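Local coordinates for putative branched-chain amino acid transport system substrate-binding protein (Rhodopseudomonas palustris, PDB 3TX6) that probably captures small aromatic acids in the periplasm for uptake by an ABC transporter, and is seen here holding 3-(4-hydroxyphenyl)pyruvic acid, at residues V94-L99 with K110-M115; A100-T105 with D339-D344; I141-S146 with F172-T177. All blocks are in the same frame, centred on the assembly; numbering follows the deposited sequence. Where two conformers were deposited one is given.

Contact 1 (V94-L99 with K110-M115); sequences VPHIAL and KWSVAM
H96 and S112 rise from the same face of the sheet and meet where the S112 hydroxyl comes to the edge of the imidazole, near its plane; H96 ND1 and S112 OG are hydrogen-bonded at 2.8 Å. The ring is brought there by a chi1 of 169°, which sets CG opposite the backbone N. Histidine suits this buried place because NE2 is also bonded, to G75 O, so the ring is gripped at two corners. On the same face A98 and A114 stand next to each other, CB to CB 4.1 Å; T82 packs against A98 and Y341 against A114, close contacts that small side chains permit. Strands 96-98 and 112-114 run parallel, as the two strands of a beta-alpha-beta unit whose helix is 106-109, and 112-114 forms an edge of its sheet. The backbone bonds include M115 N to A98 O at 3.0 Å. On the reverse face the branched I97 and V113 lie alongside each other, I97 CG1 being 3.9 Å from V113 CG2. Where the strands start, V94 N lies over one face of the W111 indole, offset toward the rim, while P95 CD packs 3.7 Å from W111 CZ3.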
ATOM      1  N   VAL A  94      12.580  16.592  -4.770  1.00 13.54           N
ATOM      2  CA  VAL A  94      13.039  15.686  -3.742  1.00 14.38           C
ATOM      3  C   VAL A  94      12.432  14.294  -4.013  1.00 13.36           C
ATOM      4  O   VAL A  94      11.254  14.171  -4.233  1.00 12.38           O
ATOM      5  CB  VAL A  94      12.617  16.171  -2.346  1.00 14.21           C
ATOM      6  CG1 VAL A  94      13.114  15.175  -1.261  1.00 15.06           C
ATOM      7  CG2 VAL A  94      13.141  17.585  -2.087  1.00 17.15           C
ATOM      8  N   PRO A  95      13.266  13.234  -3.954  1.00 12.66           N
ATOM      9  CA  PRO A  95      12.715  11.892  -4.112  1.00 11.24           C
ATOM     10  C   PRO A  95      11.618  11.622  -3.102  1.00 12.29           C
ATOM     11  O   PRO A  95      11.769  11.890  -1.898  1.00 12.88           O
ATOM     12  CB  PRO A  95      13.915  10.977  -3.876  1.00 13.32           C
ATOM     13  CG  PRO A  95      15.098  11.834  -4.307  1.00 14.65           C
ATOM     14  CD  PRO A  95      14.740  13.221  -3.882  1.00 13.83           C
ATOM     15  N   HIS A  96      10.549  11.016  -3.595  1.00 12.28           N
ATOM     16  CA  HIS A  96       9.392  10.664  -2.791  1.00 11.90           C
ATOM     17  C   HIS A  96       9.086   9.210  -2.944  1.00 11.88           C
ATOM     18  O   HIS A  96       8.863   8.724  -4.062  1.00 12.22           O
ATOM     19  CB  HIS A  96       8.202  11.519  -3.273  1.00 11.09           C
ATOM     20  CG  HIS A  96       6.885  11.070  -2.719  1.00 12.14           C
ATOM     21  ND1 HIS A  96       5.734  11.071  -3.460  1.00 12.16           N
ATOM     22  CD2 HIS A  96       6.541  10.599  -1.442  1.00 13.45           C
ATOM     23  CE1 HIS A  96       4.730  10.603  -2.694  1.00 14.01           C
ATOM     24  NE2 HIS A  96       5.221  10.307  -1.466  1.00 13.39           N
ATOM     25  N   ILE A  97       9.061   8.485  -1.820  1.00 13.11           N
ATOM     26  CA  ILE A  97       8.611   7.101  -1.828  1.00 12.10           C
ATOM     27  C   ILE A  97       7.211   7.044  -1.185  1.00 13.20           C
ATOM     28  O   ILE A  97       7.042   7.298   0.030  1.00 12.15           O
ATOM     29  CB  ILE A  97       9.583   6.165  -1.078  1.00 12.05           C
ATOM     30  CG1 ILE A  97      10.948   6.168  -1.740  1.00 13.46           C
ATOM     31  CG2 ILE A  97       9.026   4.773  -1.077  1.00 14.00           C
ATOM     32  CD1 ILE A  97      12.055   5.412  -0.992  1.00 14.66           C
ATOM     33  N   ALA A  98       6.207   6.810  -2.029  1.00 12.69           N
ATOM     34  CA  ALA A  98       4.813   6.749  -1.626  1.00 13.49           C
ATOM     35  C   ALA A  98       4.543   5.473  -0.840  1.00 12.07           C
ATOM     36  O   ALA A  98       4.979   4.397  -1.255  1.00 12.73           O
ATOM     37  CB  ALA A  98       3.888   6.878  -2.845  1.00 15.41           C
ATOM     38  N   LEU A  99       3.712   5.603   0.205  1.00 12.34           N
ATOM     39  CA  LEU A  99       3.308   4.462   1.034  1.00 13.24           C
ATOM     40  C   LEU A  99       1.813   4.080   0.840  1.00 12.74           C
ATOM     41  O   LEU A  99       1.315   3.200   1.537  1.00 15.31           O
ATOM     42  CB  LEU A  99       3.664   4.712   2.500  1.00 15.43           C
ATOM     43  CG  LEU A  99       5.129   5.005   2.820  1.00 14.20           C
ATOM     44  CD1 LEU A  99       5.341   5.226   4.342  1.00 14.56           C
ATOM     45  CD2 LEU A  99       6.112   3.950   2.279  1.00 14.32           C
ATOM     46  N   LYS A 110       8.344  12.113 -12.161  1.00 15.17           N
ATOM     47  CA  LYS A 110       9.781  12.343 -12.108  1.00 15.41           C
ATOM     48  C   LYS A 110      10.349  12.053 -10.729  1.00 14.32           C
ATOM     49  O   LYS A 110      11.353  11.405 -10.633  1.00 16.39           O
ATOM     50  CB  LYS A 110      10.125  13.760 -12.523  1.00 17.03           C
ATOM     51  CG  LYS A 110      11.628  13.984 -12.596  1.00 17.90           C
ATOM     52  CD  LYS A 110      12.010  15.291 -13.259  1.00 18.80           C
ATOM     53  CE  LYS A 110      13.524  15.539 -13.160  1.00 21.23           C
ATOM     54  NZ  LYS A 110      14.076  16.739 -13.862  1.00 27.14           N
ATOM     55  N   TRP A 111       9.689  12.534  -9.670  1.00 13.13           N
ATOM     56  CA  TRP A 111      10.246  12.432  -8.309  1.00 13.55           C
ATOM     57  C   TRP A 111       9.582  11.416  -7.417  1.00 13.57           C
ATOM     58  O   TRP A 111      10.102  11.164  -6.353  1.00 14.53           O
ATOM     59  CB  TRP A 111      10.305  13.794  -7.651  1.00 13.64           C
ATOM     60  CG  TRP A 111      11.275  14.692  -8.338  1.00 12.73           C
ATOM     61  CD1 TRP A 111      10.998  15.657  -9.296  1.00 12.78           C
ATOM     62  CD2 TRP A 111      12.711  14.700  -8.162  1.00 13.23           C
ATOM     63  NE1 TRP A 111      12.166  16.255  -9.686  1.00 12.27           N
ATOM     64  CE2 TRP A 111      13.234  15.688  -9.074  1.00 13.33           C
ATOM     65  CE3 TRP A 111      13.590  13.972  -7.378  1.00 13.49           C
ATOM     66  CZ2 TRP A 111      14.596  15.971  -9.151  1.00 14.14           C
ATOM     67  CZ3 TRP A 111      14.965  14.261  -7.456  1.00 14.12           C
ATOM     68  CH2 TRP A 111      15.453  15.231  -8.349  1.00 13.82           C
ATOM     69  N   SER A 112       8.467  10.791  -7.849  1.00 12.12           N
ATOM     70  CA  SER A 112       7.743   9.823  -7.018  1.00 12.08           C
ATOM     71  C   SER A 112       7.833   8.407  -7.567  1.00 12.59           C
ATOM     72  O   SER A 112       7.685   8.183  -8.754  1.00 14.49           O
ATOM     73  CB  SER A 112       6.248  10.172  -6.900  1.00 12.77           C
ATOM     74  OG  SER A 112       6.047  11.417  -6.234  1.00 13.50           O
ATOM     75  N   VAL A 113       8.067   7.483  -6.640  1.00 12.38           N
ATOM     76  CA  VAL A 113       7.839   6.067  -6.843  1.00 13.02           C
ATOM     77  C   VAL A 113       6.872   5.592  -5.750  1.00 12.40           C
ATOM     78  O   VAL A 113       6.655   6.292  -4.767  1.00 13.31           O
ATOM     79  CB  VAL A 113       9.139   5.247  -6.782  1.00 13.18           C
ATOM     80  CG1 VAL A 113      10.065   5.627  -7.941  1.00 14.90           C
ATOM     81  CG2 VAL A 113       9.862   5.350  -5.440  1.00 14.16           C
ATOM     82  N   ALA A 114       6.350   4.382  -5.905  1.00 13.20           N
ATOM     83  CA  ALA A 114       5.391   3.820  -4.936  1.00 11.99           C
ATOM     84  C   ALA A 114       5.796   2.437  -4.434  1.00 14.35           C
ATOM     85  O   ALA A 114       6.176   1.592  -5.215  1.00 15.62           O
ATOM     86  CB  ALA A 114       4.000   3.792  -5.512  1.00 15.15           C
HETATM   87  N   MSE A 115       5.647   2.216  -3.137  0.50 13.60           N
HETATM   88  CA  MSE A 115       5.859   0.894  -2.564  0.50 14.92           C
HETATM   89  C   MSE A 115       4.651  -0.030  -2.714  0.50 13.09           C
HETATM   90  O   MSE A 115       4.821  -1.208  -3.009  0.50 13.80           O
HETATM   91  CB  MSE A 115       6.321   1.024  -1.119  0.50 15.59           C
HETATM   92  CG  MSE A 115       7.562   1.918  -1.018  0.50 21.50           C
HETATM   93 SE   MSE A 115       9.058   1.397  -2.232  0.50 24.76          SE
HETATM   94  CE  MSE A 115       9.427  -0.242  -1.267  0.50 16.55           C
TER

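Contact 2 (A100-T105 with D339-D344); sequences APLPIT and DRYGLD. With ENO (3-(4-hydroxy-phenyl)pyruvic acid), chain D.
Y341 reaches across from one loop to another and ends against the backbone of L102. From CB, a chi1 of -78° sets CG anti to the carbonyl carbon and carries the ring toward 100-105, beside A114 and P118. Y341 CE1 lies 4.0 Å from I104 CD1, which approaches the ring obliquely. I104 CD1 also lies 3.6 Å from R340 CB, so the long, branched isoleucine fills the angle between two successive side chains, while the R340 guanidinium turns away to T336 O and S112 O. The segment 100-105 follows strand 96-98 of the periplasmic binding protein fold, at the cleft where the ligand lies. Further out, Y341 CZ is 3.7 Å from L102 O. At the tip, Y341 OH donates to L102 O over 2.7 Å, coming in tilted 27° from the carbonyl plane, and also rests 3.7 Å from P101 CB. The other edge of that proline ring faces the ligand, P101 CD being 3.2 Å from the ENO keto oxygen O4. The base of the tyrosine is set by an Asx turn: D339 OD1 accepts from Y341 N and, at 2.9 Å, from G342 N, both from one face of the carboxylate.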
ATOM      1  N   ALA A 100       1.154   4.708  -0.138  1.00 13.44           N
ATOM      2  CA  ALA A 100      -0.198   4.386  -0.590  1.00 13.85           C
ATOM      3  C   ALA A 100      -0.191   4.433  -2.092  1.00 14.39           C
ATOM      4  O   ALA A 100       0.618   5.127  -2.660  1.00 15.55           O
ATOM      5  CB  ALA A 100      -1.211   5.392  -0.076  1.00 14.94           C
ATOM      6  N   PRO A 101      -1.001   3.572  -2.725  1.00 14.87           N
ATOM      7  CA  PRO A 101      -1.061   3.655  -4.172  1.00 17.33           C
ATOM      8  C   PRO A 101      -1.622   5.069  -4.514  1.00 21.69           C
ATOM      9  O   PRO A 101      -2.313   5.733  -3.716  1.00 22.74           O
ATOM     10  CB  PRO A 101      -1.895   2.454  -4.575  1.00 21.36           C
ATOM     11  CG  PRO A 101      -2.619   2.024  -3.391  1.00 17.62           C
ATOM     12  CD  PRO A 101      -1.974   2.625  -2.177  1.00 15.77           C
ATOM     13  N   LEU A 102      -1.168   5.606  -5.595  1.00 20.33           N
ATOM     14  CA  LEU A 102      -1.712   6.834  -6.085  1.00 17.99           C
ATOM     15  C   LEU A 102      -1.611   6.782  -7.608  1.00 19.62           C
ATOM     16  O   LEU A 102      -0.789   6.012  -8.162  1.00 20.47           O
ATOM     17  CB  LEU A 102      -0.904   8.035  -5.539  1.00 16.72           C
ATOM     18  CG  LEU A 102       0.445   8.327  -6.146  1.00 16.66           C
ATOM     19  CD1 LEU A 102       0.854   9.772  -5.862  1.00 15.24           C
ATOM     20  CD2 LEU A 102       1.446   7.310  -5.608  1.00 17.77           C
ATOM     21  N   PRO A 103      -2.433   7.596  -8.270  1.00 19.91           N
ATOM     22  CA  PRO A 103      -2.272   7.772  -9.698  1.00 21.19           C
ATOM     23  C   PRO A 103      -0.971   8.537  -9.978  1.00 19.34           C
ATOM     24  O   PRO A 103      -0.855   9.732  -9.643  1.00 19.91           O
ATOM     25  CB  PRO A 103      -3.502   8.607 -10.096  1.00 24.90           C
ATOM     26  CG  PRO A 103      -4.409   8.597  -8.912  1.00 29.38           C
ATOM     27  CD  PRO A 103      -3.547   8.401  -7.727  1.00 22.10           C
ATOM     28  N   ILE A 104       0.010   7.844 -10.546  1.00 23.43           N
ATOM     29  CA  ILE A 104       1.335   8.449 -10.804  1.00 23.30           C
ATOM     30  C   ILE A 104       1.301   8.930 -12.242  1.00 23.41           C
ATOM     31  O   ILE A 104       1.694   8.204 -13.147  1.00 32.36           O
ATOM     32  CB  ILE A 104       2.576   7.520 -10.498  1.00 25.67           C
ATOM     33  CG1 ILE A 104       2.594   7.122  -9.032  1.00 23.82           C
ATOM     34  CG2 ILE A 104       3.890   8.286 -10.701  1.00 24.52           C
ATOM     35  CD1 ILE A 104       3.771   6.282  -8.562  1.00 26.51           C
ATOM     36  N   THR A 105       0.763  10.137 -12.418  1.00 21.75           N
ATOM     37  CA  THR A 105       0.643  10.852 -13.660  1.00 21.70           C
ATOM     38  C   THR A 105       1.994  11.389 -14.149  1.00 22.95           C
ATOM     39  O   THR A 105       2.964  11.470 -13.400  1.00 21.62           O
ATOM     40  CB  THR A 105      -0.273  12.065 -13.482  1.00 24.90           C
ATOM     41  OG1 THR A 105       0.280  12.929 -12.470  1.00 24.10           O
ATOM     42  CG2 THR A 105      -1.674  11.634 -13.099  1.00 27.79           C
ATOM     43  N   ASP A 339       7.819   3.504 -15.350  1.00 19.10           N
ATOM     44  CA  ASP A 339       7.186   2.542 -14.457  1.00 18.93           C
ATOM     45  C   ASP A 339       7.604   2.877 -13.027  1.00 16.08           C
ATOM     46  O   ASP A 339       8.709   2.533 -12.598  1.00 17.26           O
ATOM     47  CB  ASP A 339       7.612   1.120 -14.792  1.00 20.09           C
ATOM     48  CG  ASP A 339       6.974   0.099 -13.896  1.00 20.13           C
ATOM     49  OD1 ASP A 339       6.162   0.468 -12.998  1.00 19.17           O
ATOM     50  OD2 ASP A 339       7.223  -1.111 -14.155  1.00 27.21           O
ATOM     51  N   ARG A 340       6.705   3.544 -12.303  1.00 16.08           N
ATOM     52  CA  ARG A 340       7.055   4.102 -11.005  1.00 15.89           C
ATOM     53  C   ARG A 340       6.581   3.221  -9.869  1.00 15.29           C
ATOM     54  O   ARG A 340       6.693   3.579  -8.717  1.00 14.58           O
ATOM     55  CB  ARG A 340       6.484   5.506 -10.877  1.00 16.73           C
ATOM     56  CG  ARG A 340       6.878   6.401 -12.028  1.00 16.01           C
ATOM     57  CD  ARG A 340       8.383   6.448 -12.247  1.00 16.37           C
ATOM     58  NE  ARG A 340       9.026   7.161 -11.183  1.00 14.76           N
ATOM     59  CZ  ARG A 340      10.320   7.307 -11.024  1.00 15.85           C
ATOM     60  NH1 ARG A 340      11.175   6.612 -11.759  1.00 18.14           N
ATOM     61  NH2 ARG A 340      10.763   8.131 -10.096  1.00 16.32           N
ATOM     62  N   TYR A 341       6.083   2.037 -10.212  1.00 15.22           N
ATOM     63  CA  TYR A 341       5.778   0.983  -9.231  1.00 16.15           C
ATOM     64  C   TYR A 341       6.811  -0.174  -9.285  1.00 15.60           C
ATOM     65  O   TYR A 341       7.261  -0.656  -8.263  1.00 17.98           O
ATOM     66  CB  TYR A 341       4.409   0.428  -9.515  1.00 16.53           C
ATOM     67  CG  TYR A 341       3.281   1.297  -9.046  1.00 20.28           C
ATOM     68  CD1 TYR A 341       2.723   2.285  -9.841  1.00 20.40           C
ATOM     69  CD2 TYR A 341       2.758   1.113  -7.777  1.00 19.22           C
ATOM     70  CE1 TYR A 341       1.632   3.060  -9.377  1.00 21.13           C
ATOM     71  CE2 TYR A 341       1.679   1.835  -7.313  1.00 17.99           C
ATOM     72  CZ  TYR A 341       1.100   2.814  -8.104  1.00 18.06           C
ATOM     73  OH  TYR A 341       0.027   3.541  -7.603  1.00 21.99           O
ATOM     74  N   GLY A 342       7.149  -0.657 -10.470  1.00 18.05           N
ATOM     75  CA  GLY A 342       8.290  -1.523 -10.634  1.00 16.55           C
ATOM     76  C   GLY A 342       8.134  -2.962 -10.242  1.00 17.46           C
ATOM     77  O   GLY A 342       9.135  -3.607  -9.966  1.00 17.83           O
ATOM     78  N   LEU A 343       6.889  -3.422 -10.130  1.00 16.70           N
ATOM     79  CA  LEU A 343       6.581  -4.706  -9.546  1.00 18.83           C
ATOM     80  C   LEU A 343       5.990  -5.699 -10.542  1.00 16.69           C
ATOM     81  O   LEU A 343       5.474  -5.310 -11.604  1.00 18.65           O
ATOM     82  CB  LEU A 343       5.608  -4.500  -8.362  1.00 16.59           C
ATOM     83  CG  LEU A 343       6.207  -3.837  -7.111  1.00 15.14           C
ATOM     84  CD1 LEU A 343       5.121  -3.496  -6.072  1.00 17.36           C
ATOM     85  CD2 LEU A 343       7.348  -4.719  -6.533  1.00 15.92           C
ATOM     86  N   ASP A 344       6.098  -6.970 -10.161  1.00 17.25           N
ATOM     87  CA  ASP A 344       5.590  -8.070 -10.956  1.00 19.00           C
ATOM     88  C   ASP A 344       4.857  -9.074 -10.067  1.00 20.42           C
ATOM     89  O   ASP A 344       4.472  -8.746  -8.935  1.00 20.13           O
ATOM     90  CB  ASP A 344       6.711  -8.656 -11.827  1.00 20.95           C
ATOM     91  CG  ASP A 344       7.811  -9.426 -11.042  1.00 22.66           C
ATOM     92  OD1 ASP A 344       7.630  -9.783  -9.879  1.00 22.50           O
ATOM     93  OD2 ASP A 344       8.869  -9.717 -11.659  1.00 27.87           O
TER
HETATM   94  O4  ENO D 386      -4.365   3.988  -0.552  1.00 19.20           O
HETATM   95  C9  ENO D 386      -2.716   1.655   1.312  1.00 16.67           C
HETATM   96  C8  ENO D 386      -1.682   0.768   1.094  1.00 17.51           C
HETATM   97  C7  ENO D 386      -1.863  -0.375   0.301  1.00 17.59           C
HETATM   98  C6  ENO D 386      -3.076  -0.543  -0.339  1.00 16.77           C
HETATM   99  C5  ENO D 386      -4.134   0.332  -0.115  1.00 18.95           C
HETATM  100  C4  ENO D 386      -3.962   1.459   0.708  1.00 16.72           C
HETATM  101  O3  ENO D 386      -0.780  -1.220   0.096  1.00 25.70           O
HETATM  102  C3  ENO D 386      -5.113   2.376   1.014  1.00 20.31           C
HETATM  103  C2  ENO D 386      -5.259   3.624   0.230  1.00 19.53           C
HETATM  104  C1  ENO D 386      -6.422   4.454   0.511  1.00 19.53           C
HETATM  105  O2  ENO D 386      -6.526   5.534  -0.106  1.00 18.36           O
HETATM  106  O1  ENO D 386      -7.299   4.085   1.347  1.00 20.01           O

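Contact 3 (I141-S146 with F172-T177); sequences IGYSDS and FARPDT. With ENO (3-(4-hydroxy-phenyl)pyruvic acid), chain D.
The carboxylate end of the ligand pocket is built here, where R174, in the loop after strand 165-172, meets Y143 at the end of strand 137-143 and D145 just beyond it. R174 grips the ENO carboxylate with two prongs, NH1 to O2 at 2.7 Å and NH2 to O1 at 2.9 Å. Its remaining edge is held by a salt bridge, R174 NE lying 2.7 Å from D145 OD2, with the acid oxygen almost in the guanidinium plane. D145 is well placed to orient the arginine, and it also caps the start of helix 146-161. The aliphatic part of R174 crosses Y143, CG sitting 3.8 Å from the ring centroid and over its face. Farther along, Y143 CE2 comes over one face of the guanidinium, the two planes 38° apart. Y143 OH bonds to S199, itself a ligand partner. The edge of Y143 in turn points toward the face of F172, centroids 5.5 Å apart and planes at 62°, in an offset edge-to-face pair. Helix 200-213 packs on both rings through A202, helix 180-189 touches I141 and F172, and P80 of helix 79-92 comes against D145 and R174.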
ATOM      1  N   ILE A 141     -18.536  -1.838  -4.617  1.00 25.08           N
ATOM      2  CA  ILE A 141     -18.756  -0.862  -3.567  1.00 22.83           C
ATOM      3  C   ILE A 141     -17.382  -0.367  -3.150  1.00 19.61           C
ATOM      4  O   ILE A 141     -16.545  -1.149  -2.698  1.00 23.34           O
ATOM      5  CB  ILE A 141     -19.589  -1.397  -2.355  1.00 18.61           C
ATOM      6  CG1 ILE A 141     -19.881  -0.218  -1.444  1.00 24.98           C
ATOM      7  CG2 ILE A 141     -18.959  -2.610  -1.657  1.00 23.49           C
ATOM      8  CD1 ILE A 141     -20.929  -0.427  -0.361  1.00 29.92           C
ATOM      9  N   GLY A 142     -17.170   0.922  -3.303  1.00 20.35           N
ATOM     10  CA  GLY A 142     -15.875   1.520  -2.959  1.00 21.56           C
ATOM     11  C   GLY A 142     -15.944   3.017  -2.712  1.00 22.53           C
ATOM     12  O   GLY A 142     -16.987   3.656  -2.852  1.00 26.30           O
ATOM     13  N   TYR A 143     -14.821   3.594  -2.308  1.00 21.18           N
ATOM     14  CA  TYR A 143     -14.810   5.031  -2.001  1.00 20.49           C
ATOM     15  C   TYR A 143     -15.160   5.887  -3.180  1.00 24.00           C
ATOM     16  O   TYR A 143     -14.806   5.587  -4.335  1.00 25.11           O
ATOM     17  CB  TYR A 143     -13.452   5.540  -1.503  1.00 23.66           C
ATOM     18  CG  TYR A 143     -12.896   4.891  -0.261  1.00 22.73           C
ATOM     19  CD1 TYR A 143     -13.682   4.646   0.852  1.00 27.09           C
ATOM     20  CD2 TYR A 143     -11.539   4.645  -0.158  1.00 21.02           C
ATOM     21  CE1 TYR A 143     -13.138   4.089   1.990  1.00 24.00           C
ATOM     22  CE2 TYR A 143     -10.991   4.085   0.967  1.00 23.45           C
ATOM     23  CZ  TYR A 143     -11.790   3.837   2.067  1.00 23.70           C
ATOM     24  OH  TYR A 143     -11.245   3.281   3.190  1.00 22.45           O
ATOM     25  N   SER A 144     -15.781   7.020  -2.856  1.00 24.31           N
ATOM     26  CA  SER A 144     -16.064   8.103  -3.807  1.00 25.27           C
ATOM     27  C   SER A 144     -14.858   9.059  -3.897  1.00 28.32           C
ATOM     28  O   SER A 144     -14.972  10.263  -3.700  1.00 32.61           O
ATOM     29  CB  SER A 144     -17.342   8.845  -3.398  1.00 29.31           C
ATOM     30  OG  SER A 144     -17.271   9.286  -2.058  1.00 35.87           O
ATOM     31  N   ASP A 145     -13.677   8.515  -4.144  1.00 22.04           N
ATOM     32  CA  ASP A 145     -12.469   9.357  -4.349  1.00 22.14           C
ATOM     33  C   ASP A 145     -11.463   8.602  -5.249  1.00 19.99           C
ATOM     34  O   ASP A 145     -11.802   7.557  -5.776  1.00 24.19           O
ATOM     35  CB  ASP A 145     -11.890   9.819  -3.005  1.00 23.14           C
ATOM     36  CG  ASP A 145     -11.208   8.708  -2.196  1.00 24.04           C
ATOM     37  OD1 ASP A 145     -10.976   7.613  -2.695  1.00 28.24           O
ATOM     38  OD2 ASP A 145     -10.969   8.931  -1.000  1.00 36.43           O
ATOM     39  N   SER A 146     -10.254   9.129  -5.393  0.50 22.77           N
ATOM     40  CA  SER A 146      -9.279   8.606  -6.359  0.50 25.32           C
ATOM     41  C   SER A 146      -8.984   7.120  -6.148  0.50 23.40           C
ATOM     42  O   SER A 146      -8.893   6.367  -7.116  0.50 24.46           O
ATOM     43  CB  SER A 146      -7.989   9.432  -6.341  0.50 28.09           C
ATOM     44  OG  SER A 146      -7.435   9.506  -5.039  0.50 33.26           O
ATOM     45  N   PHE A 172     -19.246   5.054  -1.398  1.00 28.17           N
ATOM     46  CA  PHE A 172     -19.455   5.673  -0.067  1.00 26.16           C
ATOM     47  C   PHE A 172     -18.233   6.517   0.226  1.00 29.08           C
ATOM     48  O   PHE A 172     -17.191   6.301  -0.427  1.00 30.06           O
ATOM     49  CB  PHE A 172     -19.715   4.642   1.027  1.00 28.36           C
ATOM     50  CG  PHE A 172     -18.586   3.688   1.322  1.00 28.16           C
ATOM     51  CD1 PHE A 172     -18.279   2.640   0.471  1.00 26.99           C
ATOM     52  CD2 PHE A 172     -17.871   3.793   2.517  1.00 25.70           C
ATOM     53  CE1 PHE A 172     -17.296   1.717   0.803  1.00 25.15           C
ATOM     54  CE2 PHE A 172     -16.883   2.874   2.843  1.00 30.50           C
ATOM     55  CZ  PHE A 172     -16.603   1.819   2.001  1.00 25.37           C
ATOM     56  N   ALA A 173     -18.389   7.482   1.142  1.00 33.24           N
ATOM     57  CA  ALA A 173     -17.286   8.313   1.624  1.00 32.92           C
ATOM     58  C   ALA A 173     -16.570   7.690   2.823  1.00 33.63           C
ATOM     59  O   ALA A 173     -17.186   6.954   3.626  1.00 33.81           O
ATOM     60  CB  ALA A 173     -17.772   9.704   1.952  1.00 37.63           C
ATOM     61  N   ARG A 174     -15.244   7.939   2.896  1.00 31.90           N
ATOM     62  CA  ARG A 174     -14.400   7.383   3.962  1.00 31.24           C
ATOM     63  C   ARG A 174     -15.018   7.491   5.359  1.00 32.97           C
ATOM     64  O   ARG A 174     -14.960   6.533   6.133  1.00 47.72           O
ATOM     65  CB  ARG A 174     -13.001   8.033   3.971  1.00 31.03           C
ATOM     66  CG  ARG A 174     -12.163   7.637   2.777  1.00 28.40           C
ATOM     67  CD  ARG A 174     -10.842   8.403   2.691  1.00 25.44           C
ATOM     68  NE  ARG A 174     -10.230   8.058   1.413  1.00 23.13           N
ATOM     69  CZ  ARG A 174      -9.308   7.116   1.235  1.00 21.59           C
ATOM     70  NH1 ARG A 174      -8.904   6.861   0.017  1.00 21.57           N
ATOM     71  NH2 ARG A 174      -8.790   6.429   2.261  1.00 19.53           N
ATOM     72  N   PRO A 175     -15.564   8.664   5.698  1.00 36.38           N
ATOM     73  CA  PRO A 175     -16.114   8.845   7.048  1.00 40.66           C
ATOM     74  C   PRO A 175     -17.465   8.167   7.366  1.00 41.69           C
ATOM     75  O   PRO A 175     -17.943   8.277   8.487  1.00 53.04           O
ATOM     76  CB  PRO A 175     -16.276  10.360   7.157  1.00 38.83           C
ATOM     77  CG  PRO A 175     -15.526  10.955   6.042  1.00 35.28           C
ATOM     78  CD  PRO A 175     -15.532   9.940   4.952  1.00 30.79           C
ATOM     79  N   ASP A 176     -18.078   7.491   6.405  1.00 34.58           N
ATOM     80  CA  ASP A 176     -19.409   6.910   6.635  1.00 30.47           C
ATOM     81  C   ASP A 176     -19.371   5.723   7.572  1.00 33.00           C
ATOM     82  O   ASP A 176     -18.512   4.840   7.469  1.00 40.12           O
ATOM     83  CB  ASP A 176     -20.016   6.471   5.273  1.00 30.28           C
ATOM     84  CG  ASP A 176     -20.273   7.653   4.310  1.00 28.61           C
ATOM     85  OD1 ASP A 176     -20.066   8.808   4.717  1.00 36.69           O
ATOM     86  OD2 ASP A 176     -20.670   7.430   3.135  1.00 41.62           O
ATOM     87  N   THR A 177     -20.336   5.669   8.486  1.00 36.67           N
ATOM     88  CA  THR A 177     -20.457   4.490   9.355  1.00 38.78           C
ATOM     89  C   THR A 177     -21.614   3.561   8.970  1.00 32.91           C
ATOM     90  O   THR A 177     -21.823   2.540   9.631  1.00 38.66           O
ATOM     91  CB  THR A 177     -20.642   4.942  10.773  1.00 35.26           C
ATOM     92  OG1 THR A 177     -21.712   5.888  10.749  1.00 33.34           O
ATOM     93  CG2 THR A 177     -19.337   5.615  11.281  1.00 40.59           C
TER
HETATM   94  O4  ENO D 386      -4.365   3.988  -0.552  1.00 19.20           O
HETATM   95  C9  ENO D 386      -2.716   1.655   1.312  1.00 16.67           C
HETATM   96  C8  ENO D 386      -1.682   0.768   1.094  1.00 17.51           C
HETATM   97  C7  ENO D 386      -1.863  -0.375   0.301  1.00 17.59           C
HETATM   98  C6  ENO D 386      -3.076  -0.543  -0.339  1.00 16.77           C
HETATM   99  C5  ENO D 386      -4.134   0.332  -0.115  1.00 18.95           C
HETATM  100  C4  ENO D 386      -3.962   1.459   0.708  1.00 16.72           C
HETATM  101  O3  ENO D 386      -0.780  -1.220   0.096  1.00 25.70           O
HETATM  102  C3  ENO D 386      -5.113   2.376   1.014  1.00 20.31           C
HETATM  103  C2  ENO D 386      -5.259   3.624   0.230  1.00 19.53           C
HETATM  104  C1  ENO D 386      -6.422   4.454   0.511  1.00 19.53           C
HETATM  105  O2  ENO D 386      -6.526   5.534  -0.106  1.00 18.36           O
HETATM  106  O1  ENO D 386      -7.299   4.085   1.347  1.00 20.01           O
HETATM  107  O   HOH W   1     -14.051   9.622   0.469  1.00 37.70           O

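Overall arrangement
Following the chain from the N terminus, 94-99 is the first of the segments and runs straight into 100-105. Contact 1 closes soon afterwards, when 110-115 returns past helix 106-109 to extend the first sheet. Contact 2 stays open for more than 230 residues until 339-344 arrives, so the two contacts cross along the chain; they also touch, R340 bonding to the backbone of S112 and A114. Contact 3 opens and closes inside this long loop, joining the C-terminal ends of two neighbouring strands, and the loops that follow, in the second sheet. Contacts 2 and 3 do not touch each other, but both reach the ligand, which lies between the two sheet-bearing parts.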